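Local coordinates for hypothetical conserved protein (Geobacillus kaustophilus, PDB 2QYH), which is of unknown function but, as a member of the haloacid dehalogenase-like hydrolases, is probably a magnesium-dependent phosphatase, at residues Gly44-Met49 against Val102-Glu107; Arg88-Glu93 against Arg160-Phe165; Ile143-Leu148 against Asp176-Gly181. All coordinates share one frame; numbering follows the deposited sequence.

Contact 1. Residues Gly44-Met49 against Val102-Glu107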
loop_
_atom_site.group_PDB
_atom_site.type_symbol
_atom_site.label_atom_id
_atom_site.label_comp_id
_atom_site.label_asym_id
_atom_site.label_seq_id
_atom_site.Cartn_x
_atom_site.Cartn_y
_atom_site.Cartn_z
ATOM N N GLY D 44 9.429 9.555 -7.842
ATOM C CA GLY D 44 9.700 10.715 -7.019
ATOM C C GLY D 44 9.050 10.539 -5.658
ATOM O O GLY D 44 9.284 11.323 -4.738
ATOM N N ARG D 45 8.241 9.491 -5.533
ATOM C CA ARG D 45 7.530 9.200 -4.293
ATOM C C ARG D 45 8.417 8.741 -3.149
ATOM O O ARG D 45 9.574 8.359 -3.342
ATOM C CB ARG D 45 6.477 8.122 -4.528
ATOM C CG ARG D 45 5.481 8.448 -5.594
ATOM C CD ARG D 45 4.469 7.342 -5.695
ATOM N NE ARG D 45 3.502 7.577 -6.761
ATOM C CZ ARG D 45 2.441 6.810 -6.978
ATOM N NH1 ARG D 45 2.204 5.754 -6.203
ATOM N NH2 ARG D 45 1.615 7.104 -7.967
ATOM N N ALA D 46 7.846 8.781 -1.951
ATOM C CA ALA D 46 8.531 8.340 -0.745
ATOM C C ALA D 46 8.343 6.828 -0.674
ATOM O O ALA D 46 7.331 6.302 -1.125
ATOM C CB ALA D 46 7.905 8.991 0.471
ATOM N N PRO D 47 9.317 6.109 -0.115
ATOM C CA PRO D 47 9.167 4.654 -0.026
ATOM C C PRO D 47 7.785 4.206 0.477
ATOM O O PRO D 47 7.136 3.361 -0.143
ATOM C CB PRO D 47 10.290 4.258 0.921
ATOM C CG PRO D 47 11.379 5.236 0.550
ATOM C CD PRO D 47 10.622 6.549 0.409
ATOM N N PHE D 48 7.331 4.786 1.585
ATOM C CA PHE D 48 6.044 4.419 2.161
ATOM C C PHE D 48 4.837 4.745 1.296
ATOM O O PHE D 48 3.716 4.369 1.630
ATOM C CB PHE D 48 5.857 5.063 3.544
ATOM C CG PHE D 48 5.782 6.565 3.524
ATOM C CD1 PHE D 48 6.918 7.339 3.747
ATOM C CD2 PHE D 48 4.570 7.211 3.283
ATOM C CE1 PHE D 48 6.848 8.738 3.730
ATOM C CE2 PHE D 48 4.490 8.611 3.263
ATOM C CZ PHE D 48 5.630 9.373 3.486
HETATM N N MSE D 49 5.053 5.437 0.184
HETATM C CA MSE D 49 3.950 5.800 -0.698
HETATM C C MSE D 49 3.703 4.793 -1.810
HETATM O O MSE D 49 2.828 5.002 -2.653
HETATM C CB MSE D 49 4.187 7.180 -1.307
HETATM C CG MSE D 49 3.767 8.331 -0.414
HETATM SE SE MSE D 49 4.293 10.056 -1.121
HETATM C CE MSE D 49 3.254 10.088 -2.757
ATOM N N VAL D 102 6.134 20.108 4.846
ATOM C CA VAL D 102 5.940 18.749 5.310
ATOM C C VAL D 102 7.293 18.097 5.094
ATOM O O VAL D 102 7.867 18.197 4.010
ATOM C CB VAL D 102 4.835 18.011 4.517
ATOM C CG1 VAL D 102 4.950 16.505 4.725
ATOM C CG2 VAL D 102 3.461 18.487 4.994
ATOM N N PHE D 103 7.810 17.476 6.149
ATOM C CA PHE D 103 9.105 16.802 6.108
ATOM C C PHE D 103 8.892 15.316 5.861
ATOM O O PHE D 103 8.100 14.676 6.552
ATOM C CB PHE D 103 9.833 17.013 7.430
ATOM C CG PHE D 103 9.823 18.431 7.889
ATOM C CD1 PHE D 103 10.511 19.410 7.179
ATOM C CD2 PHE D 103 9.082 18.805 9.008
ATOM C CE1 PHE D 103 10.459 20.749 7.575
ATOM C CE2 PHE D 103 9.022 20.136 9.415
ATOM C CZ PHE D 103 9.712 21.112 8.695
HETATM N N MSE D 104 9.613 14.780 4.877
HETATM C CA MSE D 104 9.503 13.375 4.492
HETATM C C MSE D 104 10.796 12.569 4.593
HETATM O O MSE D 104 11.860 13.019 4.161
HETATM C CB MSE D 104 9.020 13.278 3.052
HETATM C CG MSE D 104 7.783 14.069 2.741
HETATM SE SE MSE D 104 7.577 14.245 0.828
HETATM C CE MSE D 104 7.040 12.439 0.403
ATOM N N ASP D 105 10.704 11.379 5.180
ATOM C CA ASP D 105 11.854 10.487 5.242
ATOM C C ASP D 105 11.361 9.157 4.682
ATOM O O ASP D 105 10.268 9.098 4.130
ATOM C CB ASP D 105 12.426 10.356 6.667
ATOM C CG ASP D 105 11.502 9.646 7.632
ATOM O OD1 ASP D 105 10.441 9.134 7.220
ATOM O OD2 ASP D 105 11.864 9.598 8.828
ATOM N N ALA D 106 12.140 8.097 4.810
ATOM C CA ALA D 106 11.733 6.820 4.249
ATOM C C ALA D 106 10.537 6.142 4.921
ATOM O O ALA D 106 9.787 5.412 4.263
ATOM C CB ALA D 106 12.921 5.876 4.227
ATOM N N GLU D 107 10.345 6.380 6.215
ATOM C CA GLU D 107 9.245 5.745 6.941
ATOM C C GLU D 107 7.987 6.581 7.049
ATOM O O GLU D 107 6.883 6.089 6.816
ATOM C CB GLU D 107 9.674 5.362 8.364
ATOM C CG GLU D 107 10.631 4.190 8.484
ATOM C CD GLU D 107 11.988 4.467 7.869
ATOM O OE1 GLU D 107 12.567 5.539 8.159
ATOM O OE2 GLU D 107 12.479 3.607 7.105
#
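Ala46 begins the contact, its CB lying 3.6 Å from CE of Met104, a selenomethionine that reaches out from strand 101-104; the small alanine methyl lets Met104 CE come this close. Arg45, just before it, points away to a salt bridge with Asp11, part of a probable HAD DxDx(T/V) motif. Pro47 follows and lies against the loop at Ala106: Pro47 CG is 4.0 Å from Ala106 CB and Pro47 CB 3.6 Å from Ala106 O. The rigid ring offers an apolar surface here, and it also touches Phe62, Ser64 and Tyr69. Segment 44-49 follows strand 38-42 of the Rossmann-like core, whereas 102-107 leaves the antiparallel sheet of what is, by topology, a C2-type cap, so the contact joins cap to core.

Phe48 is the residue of its segment most covered by the other. With CG set between the backbone N and the carbonyl carbon (chi1 65°), its ring turns an edge to the backbone oxygens: Phe48 CE1 lies 3.5 Å from Asp105 O, and Phe48 CD1 is as far from Ala106 O. The weakly positive ring edge is probably favourable beside carbonyl oxygens, while Glu107 O approaches CD1 of Phe48 obliquely and also accepts a hydrogen bond from Lys55 of the second subunit. A leucine here would probably lose this edge contact and leave that lysine, which also makes a cation-pi interaction with the ring, without its aromatic partner. Met49, likewise a selenomethionine, crosses Met104 at about a right angle, with Met49 SE 3.9 Å from Met104 CE. This is plain apolar packing of a methyl against selenium, which stands in for sulfur, and methionine's flexible chain, bent here at the third torsion in both residues, lets the two fit between loop and strand.

Contact 2. Residues Arg88-Glu93 against Arg160-Phe165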
loop_
_atom_site.group_PDB
_atom_site.type_symbol
_atom_site.label_atom_id
_atom_site.label_comp_id
_atom_site.label_asym_id
_atom_site.label_seq_id
_atom_site.Cartn_x
_atom_site.Cartn_y
_atom_site.Cartn_z
ATOM N N ARG D 88 16.278 24.064 7.943
ATOM C CA ARG D 88 15.879 24.935 9.046
ATOM C C ARG D 88 15.576 26.359 8.572
ATOM O O ARG D 88 14.562 26.937 8.960
ATOM C CB ARG D 88 16.969 24.978 10.114
ATOM C CG ARG D 88 16.559 25.751 11.348
ATOM C CD ARG D 88 17.669 25.811 12.383
ATOM N NE ARG D 88 18.184 24.487 12.720
ATOM C CZ ARG D 88 19.340 24.003 12.275
ATOM N NH1 ARG D 88 20.105 24.740 11.473
ATOM N NH2 ARG D 88 19.735 22.782 12.627
ATOM N N ALA D 89 16.451 26.918 7.739
ATOM C CA ALA D 89 16.258 28.273 7.214
ATOM C C ALA D 89 14.968 28.379 6.404
ATOM O O ALA D 89 14.172 29.301 6.602
ATOM C CB ALA D 89 17.453 28.683 6.340
ATOM N N LEU D 90 14.771 27.433 5.488
ATOM C CA LEU D 90 13.584 27.409 4.641
ATOM C C LEU D 90 12.316 27.358 5.493
ATOM O O LEU D 90 11.329 28.024 5.186
ATOM C CB LEU D 90 13.622 26.190 3.715
ATOM C CG LEU D 90 12.987 26.334 2.327
ATOM C CD1 LEU D 90 12.974 24.982 1.640
ATOM C CD2 LEU D 90 11.577 26.877 2.435
ATOM N N THR D 91 12.348 26.565 6.560
ATOM C CA THR D 91 11.193 26.428 7.439
ATOM C C THR D 91 10.883 27.744 8.151
ATOM O O THR D 91 9.731 28.192 8.189
ATOM C CB THR D 91 11.424 25.329 8.505
ATOM O OG1 THR D 91 11.815 24.112 7.862
ATOM C CG2 THR D 91 10.146 25.072 9.293
ATOM N N GLU D 92 11.915 28.365 8.712
ATOM C CA GLU D 92 11.728 29.622 9.421
ATOM C C GLU D 92 11.260 30.721 8.484
ATOM O O GLU D 92 10.274 31.399 8.767
ATOM C CB GLU D 92 13.018 30.026 10.133
ATOM C CG GLU D 92 13.220 29.277 11.444
ATOM C CD GLU D 92 14.620 29.431 12.008
ATOM O OE1 GLU D 92 15.117 30.576 12.065
ATOM O OE2 GLU D 92 15.217 28.407 12.402
ATOM N N GLU D 93 11.951 30.886 7.362
ATOM C CA GLU D 93 11.567 31.914 6.405
ATOM C C GLU D 93 10.137 31.692 5.906
ATOM O O GLU D 93 9.335 32.627 5.866
ATOM C CB GLU D 93 12.547 31.945 5.223
ATOM C CG GLU D 93 12.190 32.982 4.160
ATOM C CD GLU D 93 13.276 33.169 3.114
ATOM O OE1 GLU D 93 12.983 33.767 2.054
ATOM O OE2 GLU D 93 14.422 32.729 3.349
ATOM N N ARG D 160 14.623 31.801 -5.314
ATOM C CA ARG D 160 15.754 32.727 -5.334
ATOM C C ARG D 160 16.681 32.649 -4.119
ATOM O O ARG D 160 17.904 32.674 -4.266
ATOM C CB ARG D 160 15.232 34.157 -5.449
ATOM C CG ARG D 160 16.006 35.056 -6.392
ATOM C CD ARG D 160 15.538 34.863 -7.824
ATOM N NE ARG D 160 16.071 33.648 -8.431
ATOM C CZ ARG D 160 15.566 33.076 -9.519
ATOM N NH1 ARG D 160 14.506 33.603 -10.121
ATOM N NH2 ARG D 160 16.130 31.985 -10.015
ATOM N N ASN D 161 16.107 32.567 -2.922
ATOM C CA ASN D 161 16.910 32.525 -1.705
ATOM C C ASN D 161 17.497 31.168 -1.367
ATOM O O ASN D 161 18.357 31.067 -0.493
ATOM C CB ASN D 161 16.099 33.012 -0.501
ATOM C CG ASN D 161 15.573 34.423 -0.681
ATOM O OD1 ASN D 161 16.237 35.278 -1.273
ATOM N ND2 ASN D 161 14.379 34.677 -0.156
ATOM N N TYR D 162 17.041 30.123 -2.049
ATOM C CA TYR D 162 17.540 28.785 -1.761
ATOM C C TYR D 162 17.939 28.014 -2.998
ATOM O O TYR D 162 17.267 27.063 -3.394
ATOM C CB TYR D 162 16.488 28.005 -0.980
ATOM C CG TYR D 162 16.214 28.598 0.378
ATOM C CD1 TYR D 162 16.968 28.224 1.489
ATOM C CD2 TYR D 162 15.219 29.562 0.545
ATOM C CE1 TYR D 162 16.737 28.791 2.735
ATOM C CE2 TYR D 162 14.981 30.139 1.782
ATOM C CZ TYR D 162 15.740 29.749 2.873
ATOM O OH TYR D 162 15.487 30.304 4.105
ATOM N N PRO D 163 19.044 28.422 -3.634
ATOM C CA PRO D 163 19.527 27.746 -4.839
ATOM C C PRO D 163 20.043 26.333 -4.559
ATOM O O PRO D 163 20.345 25.589 -5.490
ATOM C CB PRO D 163 20.621 28.688 -5.345
ATOM C CG PRO D 163 21.136 29.315 -4.073
ATOM C CD PRO D 163 19.857 29.614 -3.337
ATOM N N GLU D 164 20.149 25.970 -3.281
ATOM C CA GLU D 164 20.611 24.632 -2.917
ATOM C C GLU D 164 19.465 23.627 -2.984
ATOM O O GLU D 164 19.669 22.416 -2.856
ATOM C CB GLU D 164 21.245 24.620 -1.520
ATOM C CG GLU D 164 20.651 25.597 -0.537
ATOM C CD GLU D 164 21.241 26.984 -0.686
ATOM O OE1 GLU D 164 22.472 27.116 -0.520
ATOM O OE2 GLU D 164 20.480 27.933 -0.968
ATOM N N PHE D 165 18.255 24.142 -3.180
ATOM C CA PHE D 165 17.078 23.294 -3.312
ATOM C C PHE D 165 16.472 23.530 -4.691
ATOM O O PHE D 165 16.793 24.512 -5.357
ATOM C CB PHE D 165 16.019 23.632 -2.262
ATOM C CG PHE D 165 16.414 23.300 -0.858
ATOM C CD1 PHE D 165 17.118 22.135 -0.573
ATOM C CD2 PHE D 165 16.039 24.130 0.193
ATOM C CE1 PHE D 165 17.442 21.799 0.741
ATOM C CE2 PHE D 165 16.355 23.804 1.504
ATOM C CZ PHE D 165 17.060 22.631 1.778
#
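Glu93 reaches from its helix to both Asn161 and Tyr162, and its side chain can be followed outward. Glu93 CB lies 3.5 Å from Tyr162 OH. CG stands anti to the backbone N (chi1 179°), and the chain runs on extended, bringing Glu93 CD alongside the tyrosine ring, 3.7 Å from Tyr162 CE2. At the tip the two oxygens divide the work. Glu93 OE2 accepts the phenol proton in a 2.8 Å bond from Tyr162 OH, met on its anti side and well out of the carboxylate plane. Glu93 OE1 uses its syn lone pair for Asn161 ND2, also 2.8 Å away, in a bond bent to 135° at the hydrogen. The carboxylate plane is turned about 45° from both the phenol ring and the amide. Glutamate suits the place, being long enough to reach both partners and bearing two acceptors, one for each donor.

The tyrosine is held along its ring as well. Leu90 CG sits 4.2 Å above the Tyr162 ring centroid, almost on the normal, in a CH-pi contact, while Ala89 CB meets the ring edge in its plane, 3.7 Å from Tyr162 CE1. Leu90 CD1 goes on to Phe165, packing 3.5 Å from Phe165 CD2.

Tyr162 is the first residue to leave the helix 156-161, and a type I turn carries the chain from it to Phe165. Helix 84-96 is thereby joined to the end of helix 156-161 and to the start of edge strand 165-171; Thr91, from another side of the same helix, packs on Leu101 and Phe103 of strand 101-104.

Contact 3. Residues Ile143-Leu148 against Asp176-Gly181; sequences IYQALL and DVLPAG
Ala146 and Val177 face each other as an antiparallel hydrogen-bonded pair. Val177 N gives the shorter bond, 2.8 Å to Ala146 O; the return bond from Ala146 N to Val177 O is 3.2 Å long but straighter, at 162°. Their side chains share one face of the sheet, Ala146 CB and Val177 CB 4.0 Å apart, the small alanine making room for the branched valine. Val177 CG2, placed anti to its carbonyl carbon, extends to Leu148 CB at 4.0 Å. On the other face Leu147 and Asp176, a non-hydrogen-bonded pair, lie side by side and point the same way. Farther along, the aliphatic part of Gln145 runs beside Leu178, with Gln145 CG 3.8 Å from Leu178 CD2.

Leu148 pairs on to Thr175 of the same strand as Val177, while on its other side strand 145-148 is bonded to strand 101-104 through Leu147 and Val102. Tyr144 with Gln145 forms a classic beta bulge opposite Met104. Phe165 touches Val177, Phe167 meets Leu148, and Trp170 touches both Leu147 and Asp176.

The two faces thus differ in chemistry: Ala146 and Val177 give an apolar surface suited to burial, whereas Asp176 brings to the Leu147 face a carboxylate oxygen, OD2, able to accept a hydrogen bond at this spot, here from a glycerol that probably came from the crystallisation liquor.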
loop_
_atom_site.group_PDB
_atom_site.type_symbol
_atom_site.label_atom_id
_atom_site.label_comp_id
_atom_site.label_asym_id
_atom_site.label_seq_id
_atom_site.Cartn_x
_atom_site.Cartn_y
_atom_site.Cartn_z
ATOM N N ILE D 143 15.965 13.954 6.432
ATOM C CA ILE D 143 14.850 14.252 5.554
ATOM C C ILE D 143 15.384 14.134 4.140
ATOM O O ILE D 143 16.454 14.659 3.836
ATOM C CB ILE D 143 14.330 15.675 5.807
ATOM C CG1 ILE D 143 13.875 15.793 7.260
ATOM C CG2 ILE D 143 13.204 16.005 4.855
ATOM C CD1 ILE D 143 12.885 14.735 7.681
ATOM N N TYR D 144 14.659 13.441 3.271
ATOM C CA TYR D 144 15.124 13.267 1.900
ATOM C C TYR D 144 14.401 14.157 0.912
ATOM O O TYR D 144 14.859 14.353 -0.217
ATOM C CB TYR D 144 14.985 11.807 1.476
ATOM C CG TYR D 144 15.816 10.875 2.317
ATOM C CD1 TYR D 144 15.235 10.103 3.324
ATOM C CD2 TYR D 144 17.197 10.800 2.141
ATOM C CE1 TYR D 144 16.012 9.279 4.136
ATOM C CE2 TYR D 144 17.984 9.984 2.950
ATOM C CZ TYR D 144 17.388 9.227 3.944
ATOM O OH TYR D 144 18.171 8.427 4.742
ATOM N N GLN D 145 13.283 14.714 1.347
ATOM C CA GLN D 145 12.494 15.570 0.486
ATOM C C GLN D 145 11.474 16.260 1.372
ATOM O O GLN D 145 11.117 15.747 2.436
ATOM C CB GLN D 145 11.805 14.713 -0.578
ATOM C CG GLN D 145 11.084 15.474 -1.659
ATOM C CD GLN D 145 10.668 14.569 -2.805
ATOM O OE1 GLN D 145 11.514 13.940 -3.451
ATOM N NE2 GLN D 145 9.361 14.495 -3.065
ATOM N N ALA D 146 11.018 17.431 0.950
ATOM C CA ALA D 146 10.043 18.163 1.738
ATOM C C ALA D 146 8.996 18.757 0.825
ATOM O O ALA D 146 9.131 18.725 -0.401
ATOM C CB ALA D 146 10.733 19.262 2.549
ATOM N N LEU D 147 7.947 19.291 1.438
ATOM C CA LEU D 147 6.857 19.905 0.703
ATOM C C LEU D 147 6.630 21.309 1.229
ATOM O O LEU D 147 6.527 21.519 2.440
ATOM C CB LEU D 147 5.583 19.081 0.870
ATOM C CG LEU D 147 5.544 17.705 0.204
ATOM C CD1 LEU D 147 4.372 16.915 0.748
ATOM C CD2 LEU D 147 5.433 17.862 -1.310
ATOM N N LEU D 148 6.576 22.271 0.313
ATOM C CA LEU D 148 6.335 23.660 0.675
ATOM C C LEU D 148 4.937 23.987 0.201
ATOM O O LEU D 148 4.597 23.741 -0.959
ATOM C CB LEU D 148 7.330 24.589 -0.020
ATOM C CG LEU D 148 7.113 26.088 0.213
ATOM C CD1 LEU D 148 7.313 26.418 1.684
ATOM C CD2 LEU D 148 8.086 26.876 -0.635
ATOM N N ASP D 176 7.251 20.467 -4.542
ATOM C CA ASP D 176 8.275 19.594 -3.965
ATOM C C ASP D 176 9.578 20.322 -3.731
ATOM O O ASP D 176 9.949 21.217 -4.488
ATOM C CB ASP D 176 8.581 18.401 -4.875
ATOM C CG ASP D 176 7.446 17.420 -4.953
ATOM O OD1 ASP D 176 6.913 17.037 -3.889
ATOM O OD2 ASP D 176 7.096 17.023 -6.082
ATOM N N VAL D 177 10.280 19.913 -2.685
ATOM C CA VAL D 177 11.563 20.504 -2.349
ATOM C C VAL D 177 12.631 19.409 -2.414
ATOM O O VAL D 177 12.708 18.552 -1.533
ATOM C CB VAL D 177 11.530 21.119 -0.928
ATOM C CG1 VAL D 177 12.871 21.767 -0.603
ATOM C CG2 VAL D 177 10.409 22.131 -0.830
ATOM N N LEU D 178 13.439 19.425 -3.469
ATOM C CA LEU D 178 14.499 18.430 -3.617
ATOM C C LEU D 178 15.833 19.158 -3.605
ATOM O O LEU D 178 15.882 20.381 -3.732
ATOM C CB LEU D 178 14.373 17.658 -4.946
ATOM C CG LEU D 178 13.091 17.646 -5.787
ATOM C CD1 LEU D 178 13.313 16.741 -6.995
ATOM C CD2 LEU D 178 11.900 17.162 -4.976
ATOM N N PRO D 179 16.937 18.421 -3.443
ATOM C CA PRO D 179 18.226 19.110 -3.440
ATOM C C PRO D 179 18.591 19.429 -4.881
ATOM O O PRO D 179 18.342 18.626 -5.781
ATOM C CB PRO D 179 19.159 18.076 -2.829
ATOM C CG PRO D 179 18.608 16.791 -3.373
ATOM C CD PRO D 179 17.108 16.977 -3.202
ATOM N N ALA D 180 19.155 20.604 -5.113
ATOM C CA ALA D 180 19.547 20.947 -6.469
ATOM C C ALA D 180 20.516 19.859 -6.912
ATOM O O ALA D 180 21.424 19.482 -6.169
ATOM C CB ALA D 180 20.227 22.303 -6.500
ATOM N N GLY D 181 20.302 19.337 -8.110
ATOM C CA GLY D 181 21.184 18.301 -8.605
ATOM C C GLY D 181 20.577 16.925 -8.468
ATOM O O GLY D 181 21.114 15.964 -9.000
#

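Contacts 2 and 3 belong to the cap, and contact 1 joins the cap to the core. Strand 101-104 links contact 1 to contact 3, whose centres are about 11 Å apart, through a probable hydrogen bond of 2.8 Å from Leu147 N to Val102 O. Contacts 2 and 3, also about 11 Å between centres, meet where Ala180 N lies 2.9 Å from Glu164 O. The centres of contacts 1 and 2 are about 20 Å apart, yet at their margins Phe103 CE1 comes within 3.6 Å of Thr91 OG1. Contact 1 is tied to the probable active site by Arg45, salt-bridged to Asp11 of the likely HAD motif and hydrogen-bonded to a glycerol probably from the crystallisation liquor.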